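Local structure of adenylation domain (Streptomyces sp., 5N9X) at residues D58-A63 with L86-A91; H346-E351 with G414-Q419; A440-H445 with L465-T470. The protein is an adenylation domain of the ANL superfamily, with an AMP-binding region and a smaller C-terminal domain, and holds adenosine-5'-triphosphate and threonine in this structure. All blocks are in the same frame, centred on the assembly; numbering follows the deposited sequence.

Contact 1 of 3, residues D58-A63 with L86-A91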
loop_
_atom_site.group_PDB
_atom_site.type_symbol
_atom_site.label_atom_id
_atom_site.label_comp_id
_atom_site.label_asym_id
_atom_site.label_seq_id
_atom_site.Cartn_x
_atom_site.Cartn_y
_atom_site.Cartn_z
ATOM N N ASP A 58 10.035 21.636 17.746
ATOM C CA ASP A 58 10.680 22.884 18.119
ATOM C C ASP A 58 11.964 23.075 17.296
ATOM O O ASP A 58 12.162 24.140 16.693
ATOM C CB ASP A 58 10.968 22.923 19.625
ATOM C CG ASP A 58 9.703 23.083 20.461
ATOM O OD1 ASP A 58 8.947 24.037 20.207
ATOM O OD2 ASP A 58 9.461 22.272 21.385
ATOM N N LEU A 59 12.804 22.040 17.228
ATOM C CA LEU A 59 13.976 22.086 16.355
ATOM C C LEU A 59 13.602 22.410 14.898
ATOM O O LEU A 59 14.238 23.258 14.255
ATOM C CB LEU A 59 14.758 20.775 16.410
ATOM C CG LEU A 59 15.884 20.721 15.372
ATOM C CD1 LEU A 59 16.986 21.667 15.781
ATOM C CD2 LEU A 59 16.432 19.315 15.187
ATOM N N LEU A 60 12.574 21.758 14.372
ATOM C CA LEU A 60 12.194 22.035 12.991
ATOM C C LEU A 60 11.736 23.483 12.833
ATOM O O LEU A 60 12.099 24.165 11.860
ATOM C CB LEU A 60 11.109 21.075 12.524
ATOM C CG LEU A 60 11.643 19.661 12.295
ATOM C CD1 LEU A 60 10.489 18.664 12.173
ATOM C CD2 LEU A 60 12.574 19.607 11.090
ATOM N N HIS A 61 10.950 23.955 13.796
ATOM C CA HIS A 61 10.517 25.341 13.772
ATOM C C HIS A 61 11.707 26.300 13.690
ATOM O O HIS A 61 11.730 27.172 12.819
ATOM C CB HIS A 61 9.674 25.666 14.991
ATOM C CG HIS A 61 9.008 27.005 14.922
ATOM N ND1 HIS A 61 7.764 27.193 14.352
ATOM C CD2 HIS A 61 9.413 28.226 15.344
ATOM C CE1 HIS A 61 7.431 28.466 14.441
ATOM N NE2 HIS A 61 8.415 29.117 15.034
ATOM N N ASP A 62 12.687 26.123 14.585
ATOM C CA ASP A 62 13.912 26.941 14.612
ATOM C C ASP A 62 14.613 26.977 13.248
ATOM O O ASP A 62 15.073 28.022 12.804
ATOM C CB ASP A 62 14.915 26.422 15.665
ATOM C CG ASP A 62 14.388 26.482 17.091
ATOM O OD1 ASP A 62 13.424 27.227 17.366
ATOM O OD2 ASP A 62 14.958 25.768 17.946
ATOM N N ALA A 63 14.702 25.829 12.586
ATOM C CA ALA A 63 15.349 25.753 11.283
ATOM C C ALA A 63 14.499 26.371 10.176
ATOM O O ALA A 63 14.835 26.267 9.003
ATOM C CB ALA A 63 15.665 24.325 10.945
ATOM N N LEU A 86 6.821 12.136 13.439
ATOM C CA LEU A 86 5.920 12.801 14.376
ATOM C C LEU A 86 6.315 14.256 14.544
ATOM O O LEU A 86 5.466 15.135 14.544
ATOM C CB LEU A 86 5.920 12.105 15.725
ATOM C CG LEU A 86 5.352 10.698 15.723
ATOM C CD1 LEU A 86 5.721 9.956 17.005
ATOM C CD2 LEU A 86 3.859 10.767 15.561
ATOM N N GLY A 87 7.608 14.511 14.663
ATOM C CA GLY A 87 8.099 15.869 14.787
ATOM C C GLY A 87 7.679 16.726 13.601
ATOM O O GLY A 87 7.195 17.860 13.767
ATOM N N ILE A 88 7.844 16.175 12.405
ATOM C CA ILE A 88 7.394 16.846 11.189
ATOM C C ILE A 88 5.898 17.172 11.237
ATOM O O ILE A 88 5.487 18.280 10.879
ATOM C CB ILE A 88 7.722 15.988 9.924
ATOM C CG1 ILE A 88 9.232 15.944 9.693
ATOM C CG2 ILE A 88 7.012 16.511 8.704
ATOM C CD1 ILE A 88 9.675 14.951 8.617
ATOM N N LEU A 89 5.082 16.225 11.696
ATOM C CA LEU A 89 3.637 16.443 11.769
ATOM C C LEU A 89 3.279 17.463 12.855
ATOM O O LEU A 89 2.469 18.384 12.615
ATOM C CB LEU A 89 2.902 15.131 12.026
ATOM C CG LEU A 89 2.957 14.038 10.962
ATOM C CD1 LEU A 89 2.162 12.801 11.409
ATOM C CD2 LEU A 89 2.471 14.577 9.590
ATOM N N ARG A 90 3.881 17.296 14.040
ATOM C CA ARG A 90 3.702 18.250 15.127
ATOM C C ARG A 90 4.089 19.668 14.689
ATOM O O ARG A 90 3.403 20.620 15.049
ATOM C CB ARG A 90 4.486 17.822 16.376
ATOM C CG ARG A 90 4.488 18.867 17.495
ATOM C CD ARG A 90 3.104 19.088 18.041
ATOM N NE ARG A 90 3.038 20.189 19.003
ATOM C CZ ARG A 90 2.789 21.464 18.683
ATOM N NH1 ARG A 90 2.622 21.824 17.413
ATOM N NH2 ARG A 90 2.730 22.389 19.636
ATOM N N ALA A 91 5.126 19.808 13.868
ATOM C CA ALA A 91 5.500 21.134 13.348
ATOM C C ALA A 91 4.519 21.704 12.309
ATOM O O ALA A 91 4.768 22.758 11.716
ATOM C CB ALA A 91 6.887 21.085 12.741
#
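L60, near the end of helix 46-62, packs against G87, I88 and A91 at the end of helix 79-90, a helix that forms the crossover of a beta-alpha-beta unit between the parallel strands 70-74 and 94-97. The leucine carries the contact. Its CG lies anti to its own carbonyl carbon (chi1 -73°), and chi2 near 166° extends the CD1 branch straight away from the backbone, so that this methyl leads toward the neighbouring helix. There it meets main chain rather than side chain: CD1 of L60 is 3.7 Å from C of G87 and 3.6 Å from N of I88, resting against the peptide unit that joins them. At G87 the absence of a side chain leaves the carbonyl carbon and the next peptide nitrogen directly accessible to the methyl. I88 directs its CB away from the partner helix, yet its CG1 branch still borders the leucine, with CG1 of I88 3.9 Å from CD1 of L60; the isoleucine also touches A93 and Y95. One turn beyond G87, the small A91 completes the seat, its CB standing 4.2 Å from CB of L60. The polar link between these helices lies elsewhere: R90 forms a salt bridge with E54 of helix 46-62 and donates a hydrogen bond to the carbonyl of P153. At the contact itself no hydrogen bond crosses. All four touching residues are buried, so the junction rests on dispersion and exclusion of water, with one long aliphatic side chain fitted against two small residues and the flank of a third.

Contact 2 of 3, residues H346-E351 with G414-Q419. With ATP (adenosine-5'-triphosphate), chain D.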
loop_
_atom_site.group_PDB
_atom_site.type_symbol
_atom_site.label_atom_id
_atom_site.label_comp_id
_atom_site.label_asym_id
_atom_site.label_seq_id
_atom_site.Cartn_x
_atom_site.Cartn_y
_atom_site.Cartn_z
ATOM N N HIS A 346 -20.404 5.726 -3.512
ATOM C CA HIS A 346 -19.752 5.201 -4.706
ATOM C C HIS A 346 -20.701 5.010 -5.880
ATOM O O HIS A 346 -21.916 5.062 -5.727
ATOM C CB HIS A 346 -19.074 3.871 -4.376
ATOM C CG HIS A 346 -20.034 2.730 -4.221
ATOM N ND1 HIS A 346 -20.898 2.626 -3.148
ATOM C CD2 HIS A 346 -20.261 1.639 -4.993
ATOM C CE1 HIS A 346 -21.613 1.523 -3.268
ATOM N NE2 HIS A 346 -21.248 0.908 -4.379
ATOM N N ARG A 347 -20.112 4.788 -7.050
ATOM C CA ARG A 347 -20.820 4.501 -8.288
ATOM C C ARG A 347 -20.059 3.361 -8.968
ATOM O O ARG A 347 -18.854 3.218 -8.777
ATOM C CB ARG A 347 -20.879 5.749 -9.201
ATOM C CG ARG A 347 -21.938 6.803 -8.842
ATOM C CD ARG A 347 -22.053 7.900 -9.922
ATOM N NE ARG A 347 -22.794 7.466 -11.120
ATOM C CZ ARG A 347 -22.474 7.765 -12.384
ATOM N NH1 ARG A 347 -21.419 8.511 -12.665
ATOM N NH2 ARG A 347 -23.221 7.304 -13.376
ATOM N N ILE A 348 -20.762 2.547 -9.740
ATOM C CA ILE A 348 -20.132 1.580 -10.617
ATOM C C ILE A 348 -20.547 2.004 -12.010
ATOM O O ILE A 348 -21.723 1.942 -12.336
ATOM C CB ILE A 348 -20.580 0.144 -10.311
ATOM C CG1 ILE A 348 -20.484 -0.117 -8.804
ATOM C CG2 ILE A 348 -19.744 -0.840 -11.082
ATOM C CD1 ILE A 348 -21.039 -1.472 -8.339
ATOM N N VAL A 349 -19.592 2.460 -12.818
ATOM C CA VAL A 349 -19.909 3.263 -13.995
ATOM C C VAL A 349 -19.520 2.615 -15.334
ATOM O O VAL A 349 -18.407 2.115 -15.517
ATOM C CB VAL A 349 -19.239 4.658 -13.891
ATOM C CG1 VAL A 349 -19.982 5.671 -14.725
ATOM C CG2 VAL A 349 -19.235 5.130 -12.446
ATOM N N THR A 350 -20.459 2.640 -16.274
ATOM C CA THR A 350 -20.228 2.100 -17.610
ATOM C C THR A 350 -19.413 3.049 -18.485
ATOM O O THR A 350 -19.282 4.232 -18.178
ATOM C CB THR A 350 -21.554 1.781 -18.307
ATOM O OG1 THR A 350 -22.183 2.997 -18.751
ATOM C CG2 THR A 350 -22.482 1.025 -17.367
ATOM N N GLU A 351 -18.882 2.520 -19.583
ATOM C CA GLU A 351 -18.074 3.287 -20.528
ATOM C C GLU A 351 -18.815 4.539 -20.984
ATOM O O GLU A 351 -18.228 5.554 -21.370
ATOM C CB GLU A 351 -17.721 2.394 -21.708
ATOM C CG GLU A 351 -16.382 2.687 -22.338
ATOM C CD GLU A 351 -15.860 1.492 -23.121
ATOM O OE1 GLU A 351 -15.991 0.358 -22.600
ATOM O OE2 GLU A 351 -15.306 1.684 -24.228
ATOM N N GLY A 414 -25.137 -7.204 -2.363
ATOM C CA GLY A 414 -24.560 -5.882 -2.209
ATOM C C GLY A 414 -23.042 -5.802 -2.089
ATOM O O GLY A 414 -22.497 -4.694 -1.967
ATOM N N ASP A 415 -22.356 -6.950 -2.119
ATOM C CA ASP A 415 -20.884 -6.972 -2.061
ATOM C C ASP A 415 -20.236 -6.610 -3.380
ATOM O O ASP A 415 -20.737 -6.965 -4.445
ATOM C CB ASP A 415 -20.348 -8.345 -1.635
ATOM C CG ASP A 415 -20.367 -8.539 -0.153
ATOM O OD1 ASP A 415 -20.281 -7.527 0.560
ATOM O OD2 ASP A 415 -20.418 -9.697 0.304
ATOM N N LEU A 416 -19.100 -5.928 -3.311
ATOM C CA LEU A 416 -18.328 -5.704 -4.518
ATOM C C LEU A 416 -17.387 -6.876 -4.779
ATOM O O LEU A 416 -16.795 -7.435 -3.861
ATOM C CB LEU A 416 -17.561 -4.392 -4.425
ATOM C CG LEU A 416 -18.484 -3.199 -4.230
ATOM C CD1 LEU A 416 -17.715 -1.887 -4.283
ATOM C CD2 LEU A 416 -19.556 -3.227 -5.305
ATOM N N VAL A 417 -17.301 -7.268 -6.039
ATOM C CA VAL A 417 -16.341 -8.252 -6.489
ATOM C C VAL A 417 -15.390 -7.538 -7.444
ATOM O O VAL A 417 -15.832 -6.805 -8.327
ATOM C CB VAL A 417 -17.023 -9.445 -7.194
ATOM C CG1 VAL A 417 -15.975 -10.445 -7.709
ATOM C CG2 VAL A 417 -18.005 -10.121 -6.265
ATOM N N TYR A 418 -14.087 -7.732 -7.257
ATOM C CA TYR A 418 -13.095 -7.011 -8.037
ATOM C C TYR A 418 -12.791 -7.773 -9.322
ATOM O O TYR A 418 -12.478 -8.968 -9.281
ATOM C CB TYR A 418 -11.810 -6.787 -7.215
ATOM C CG TYR A 418 -10.671 -6.196 -8.024
ATOM C CD1 TYR A 418 -10.553 -4.821 -8.187
ATOM C CD2 TYR A 418 -9.724 -7.012 -8.630
ATOM C CE1 TYR A 418 -9.532 -4.272 -8.931
ATOM C CE2 TYR A 418 -8.701 -6.483 -9.364
ATOM C CZ TYR A 418 -8.608 -5.102 -9.521
ATOM O OH TYR A 418 -7.576 -4.567 -10.261
ATOM N N GLN A 419 -12.857 -7.074 -10.458
ATOM C CA GLN A 419 -12.632 -7.719 -11.755
ATOM C C GLN A 419 -11.225 -7.486 -12.302
ATOM O O GLN A 419 -10.536 -8.446 -12.679
ATOM C CB GLN A 419 -13.687 -7.258 -12.767
ATOM C CG GLN A 419 -15.117 -7.493 -12.289
ATOM C CD GLN A 419 -15.463 -8.978 -12.176
ATOM O OE1 GLN A 419 -14.838 -9.831 -12.818
ATOM N NE2 GLN A 419 -16.470 -9.291 -11.363
HETATM P PG ATP D . -1.392 4.511 -9.101
HETATM O O1G ATP D . -2.649 4.226 -9.916
HETATM O O2G ATP D . -0.313 5.220 -9.861
HETATM O O3G ATP D . -1.639 5.217 -7.779
HETATM P PB ATP D . -1.140 1.960 -7.691
HETATM O O1B ATP D . -2.415 1.386 -8.317
HETATM O O2B ATP D . -0.071 1.041 -7.192
HETATM O O3B ATP D . -0.660 3.057 -8.799
HETATM P PA ATP D . -1.842 2.528 -5.070
HETATM O O1A ATP D . -2.846 3.527 -4.544
HETATM O O2A ATP D . -0.635 2.193 -4.201
HETATM O O3A ATP D . -1.392 3.020 -6.518
HETATM O "O5'" ATP D . -2.531 1.128 -5.560
HETATM C "C5'" ATP D . -3.935 0.871 -5.592
HETATM C "C4'" ATP D . -4.261 -0.138 -6.696
HETATM O "O4'" ATP D . -4.065 -1.472 -6.251
HETATM C "C3'" ATP D . -5.672 -0.045 -7.249
HETATM O "O3'" ATP D . -5.574 0.578 -8.526
HETATM C "C2'" ATP D . -6.151 -1.465 -7.402
HETATM O "O2'" ATP D . -6.068 -1.819 -8.780
HETATM C "C1'" ATP D . -5.158 -2.316 -6.639
HETATM N N9 ATP D . -5.765 -2.907 -5.407
HETATM C C8 ATP D . -5.628 -2.416 -4.154
HETATM N N7 ATP D . -6.281 -3.160 -3.232
HETATM C C5 ATP D . -6.854 -4.178 -3.897
HETATM C C6 ATP D . -7.690 -5.337 -3.511
HETATM N N6 ATP D . -8.030 -5.530 -2.222
HETATM N N1 ATP D . -8.100 -6.174 -4.485
HETATM C C2 ATP D . -7.771 -5.940 -5.772
HETATM N N3 ATP D . -7.002 -4.919 -6.212
HETATM C C4 ATP D . -6.520 -4.007 -5.331
#
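I348 and L416 face each other across a gap of 9.7 Å between their CA atoms, too wide for backbone pairing, because strands 345-349 and 416-421 are not neighbours in their curled sheet and meet through side chains alone. Both side chains project toward the other strand and run past each other in opposite directions. I348 turns CG1 beside its backbone N and extends it (chi2 174°), which brings its terminal CD1 to 3.8 Å from CD2 of L416. The other methyl of the leucine, CD1, approaches the ring of H346 obliquely, 4.4 Å from CD2 of the histidine. A branched leucine suits a spot with two partners, one methyl serving each. Two residues along from L416, Y418 serves the ATP pocket: C2 of the adenine stands 3.5 Å above the ring plane, over the centre of one face, with the base steeply inclined to the tyrosine rather than stacked flat. The Y418 hydroxyl is hydrogen-bonded to OD1 of D406, an atom that also binds ATP, so the ring is tethered at its far end. Around the apolar pair the sheet bends as in the distorted barrel of ANL proteins: strands 362-367 and 400-410 connect the two segments, V408 and R410 of the latter touch I348, and strand 336-340 flanks L416 through I337 and H346 through P340.

Contact 3 of 3, residues A440-H445 with L465-T470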
loop_
_atom_site.group_PDB
_atom_site.type_symbol
_atom_site.label_atom_id
_atom_site.label_comp_id
_atom_site.label_asym_id
_atom_site.label_seq_id
_atom_site.Cartn_x
_atom_site.Cartn_y
_atom_site.Cartn_z
ATOM N N ALA A 440 -3.284 -15.155 -14.727
ATOM C CA ALA A 440 -3.805 -16.211 -13.867
ATOM C C ALA A 440 -3.701 -17.561 -14.556
ATOM O O ALA A 440 -3.355 -18.551 -13.916
ATOM C CB ALA A 440 -5.249 -15.931 -13.471
ATOM N N ALA A 441 -3.986 -17.599 -15.854
ATOM C CA ALA A 441 -3.872 -18.847 -16.604
ATOM C C ALA A 441 -2.430 -19.368 -16.597
ATOM O O ALA A 441 -2.208 -20.577 -16.510
ATOM C CB ALA A 441 -4.372 -18.671 -18.034
ATOM N N VAL A 442 -1.454 -18.474 -16.711
ATOM C CA VAL A 442 -0.072 -18.898 -16.623
ATOM C C VAL A 442 0.223 -19.379 -15.196
ATOM O O VAL A 442 0.821 -20.434 -15.005
ATOM C CB VAL A 442 0.900 -17.764 -17.047
ATOM C CG1 VAL A 442 2.337 -18.109 -16.665
ATOM C CG2 VAL A 442 0.804 -17.512 -18.561
ATOM N N ARG A 443 -0.243 -18.636 -14.197
ATOM C CA ARG A 443 -0.073 -19.030 -12.795
ATOM C C ARG A 443 -0.678 -20.409 -12.446
ATOM O O ARG A 443 -0.233 -21.079 -11.514
ATOM C CB ARG A 443 -0.674 -17.958 -11.882
ATOM C CG ARG A 443 0.317 -16.914 -11.424
ATOM C CD ARG A 443 -0.307 -15.968 -10.409
ATOM N NE ARG A 443 0.148 -14.600 -10.635
ATOM C CZ ARG A 443 -0.619 -13.653 -11.167
ATOM N NH1 ARG A 443 -1.876 -13.929 -11.510
ATOM N NH2 ARG A 443 -0.136 -12.439 -11.360
ATOM N N THR A 444 -1.679 -20.819 -13.213
ATOM C CA THR A 444 -2.314 -22.134 -13.074
ATOM C C THR A 444 -1.302 -23.281 -13.195
ATOM O O THR A 444 -1.540 -24.382 -12.710
ATOM C CB THR A 444 -3.459 -22.283 -14.119
ATOM O OG1 THR A 444 -4.672 -21.781 -13.557
ATOM C CG2 THR A 444 -3.692 -23.698 -14.519
ATOM N N HIS A 445 -0.138 -23.014 -13.772
ATOM C CA HIS A 445 0.900 -24.047 -13.822
ATOM C C HIS A 445 1.566 -24.264 -12.458
ATOM O O HIS A 445 2.187 -23.360 -11.922
ATOM C CB HIS A 445 1.965 -23.699 -14.866
ATOM C CG HIS A 445 2.854 -24.845 -15.225
ATOM N ND1 HIS A 445 3.820 -25.336 -14.374
ATOM C CD2 HIS A 445 2.911 -25.606 -16.338
ATOM C CE1 HIS A 445 4.441 -26.344 -14.956
ATOM N NE2 HIS A 445 3.910 -26.527 -16.149
ATOM N N LEU A 465 1.661 -10.022 -27.570
ATOM C CA LEU A 465 1.519 -10.549 -26.217
ATOM C C LEU A 465 2.776 -11.240 -25.698
ATOM O O LEU A 465 3.292 -12.171 -26.322
ATOM C CB LEU A 465 0.367 -11.542 -26.161
ATOM C CG LEU A 465 -0.907 -11.105 -25.451
ATOM C CD1 LEU A 465 -1.776 -12.311 -25.145
ATOM C CD2 LEU A 465 -0.541 -10.358 -24.194
ATOM N N VAL A 466 3.234 -10.802 -24.532
ATOM C CA VAL A 466 4.473 -11.295 -23.948
ATOM C C VAL A 466 4.228 -11.649 -22.477
ATOM O O VAL A 466 3.317 -11.110 -21.850
ATOM C CB VAL A 466 5.599 -10.237 -24.130
ATOM C CG1 VAL A 466 6.778 -10.499 -23.244
ATOM C CG2 VAL A 466 6.036 -10.216 -25.572
ATOM N N CYS A 467 4.999 -12.599 -21.959
ATOM C CA CYS A 467 4.899 -12.991 -20.560
ATOM C C CYS A 467 6.258 -13.126 -19.900
ATOM O O CYS A 467 7.162 -13.764 -20.442
ATOM C CB CYS A 467 4.143 -14.312 -20.415
ATOM S SG CYS A 467 4.204 -14.994 -18.733
ATOM N N ALA A 468 6.397 -12.530 -18.722
ATOM C CA ALA A 468 7.486 -12.914 -17.831
ATOM C C ALA A 468 6.889 -13.697 -16.643
ATOM O O ALA A 468 5.760 -13.440 -16.195
ATOM C CB ALA A 468 8.265 -11.705 -17.357
ATOM N N TYR A 469 7.640 -14.665 -16.145
ATOM C CA TYR A 469 7.143 -15.498 -15.064
ATOM C C TYR A 469 8.298 -16.037 -14.213
ATOM O O TYR A 469 9.437 -16.118 -14.670
ATOM C CB TYR A 469 6.314 -16.668 -15.621
ATOM C CG TYR A 469 7.185 -17.673 -16.345
ATOM C CD1 TYR A 469 7.697 -17.392 -17.605
ATOM C CD2 TYR A 469 7.529 -18.878 -15.750
ATOM C CE1 TYR A 469 8.499 -18.287 -18.260
ATOM C CE2 TYR A 469 8.335 -19.783 -16.397
ATOM C CZ TYR A 469 8.814 -19.486 -17.651
ATOM O OH TYR A 469 9.617 -20.393 -18.301
ATOM N N THR A 470 7.977 -16.446 -12.992
ATOM C CA THR A 470 8.976 -16.961 -12.064
ATOM C C THR A 470 8.617 -18.363 -11.593
ATOM O O THR A 470 7.448 -18.747 -11.620
ATOM C CB THR A 470 9.125 -16.034 -10.839
ATOM O OG1 THR A 470 7.827 -15.707 -10.334
ATOM C CG2 THR A 470 9.826 -14.734 -11.242
#
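V442 of helix 435-443 projects toward strand 463-470, meeting C467 and Y469 in the helix-on-sheet core of the compact alpha/beta C-terminal domain. Both methyls rest against the sulfur from the helix side, CG1 and CG2 of V442 each 4.2 Å from SG of C467. The cysteine presents its sulfur by setting SG anti to the backbone N (chi1 171°), and as a small, weakly polar group it packs under the valine in a buried layer. Y469, two residues further along, leaves the same face of the strand, while A468 between them points away. The tyrosine offers V442 its stem rather than its ring, CB of Y469 being 4.4 Å from CG1 of V442. With chi1 near 70° the aromatic group turns aside, and it packs on L485 of helix 482-492 and on A504 of strand 501-505. Valine is apt here because its two branches present a broad apolar surface close to the helix backbone; besides the strand it touches A451 and, on helix 482-492, L485 and V489. No hydrogen bond joins the two segments. Next to V442, R443 turns to the side and forms a salt bridge with D450, at the start of strand 450-457. The phenol end of Y469 has its own polar partner, its OH being hydrogen-bonded to the backbone O of P480.

In the fold
The three contacts share no helix or strand and follow one another along the chain. Contact 1 lies on the opposite side of the chain's centre from the other two. Contacts 2 and 3 are closer, with nearest atoms about 9 Å apart, but do not touch. Contacts 1 and 3 are buried: contact 1 joins helix to helix, contact 3 helix to strand, in different family regions. Contact 2 joins two strands and is only partly buried. All three are apolar, yet methyl meets peptide backbone in contact 1, methyl meets methyl in contact 2, and methyls meet sulfur in contact 3. Only contact 2 includes a residue of the ATP pocket.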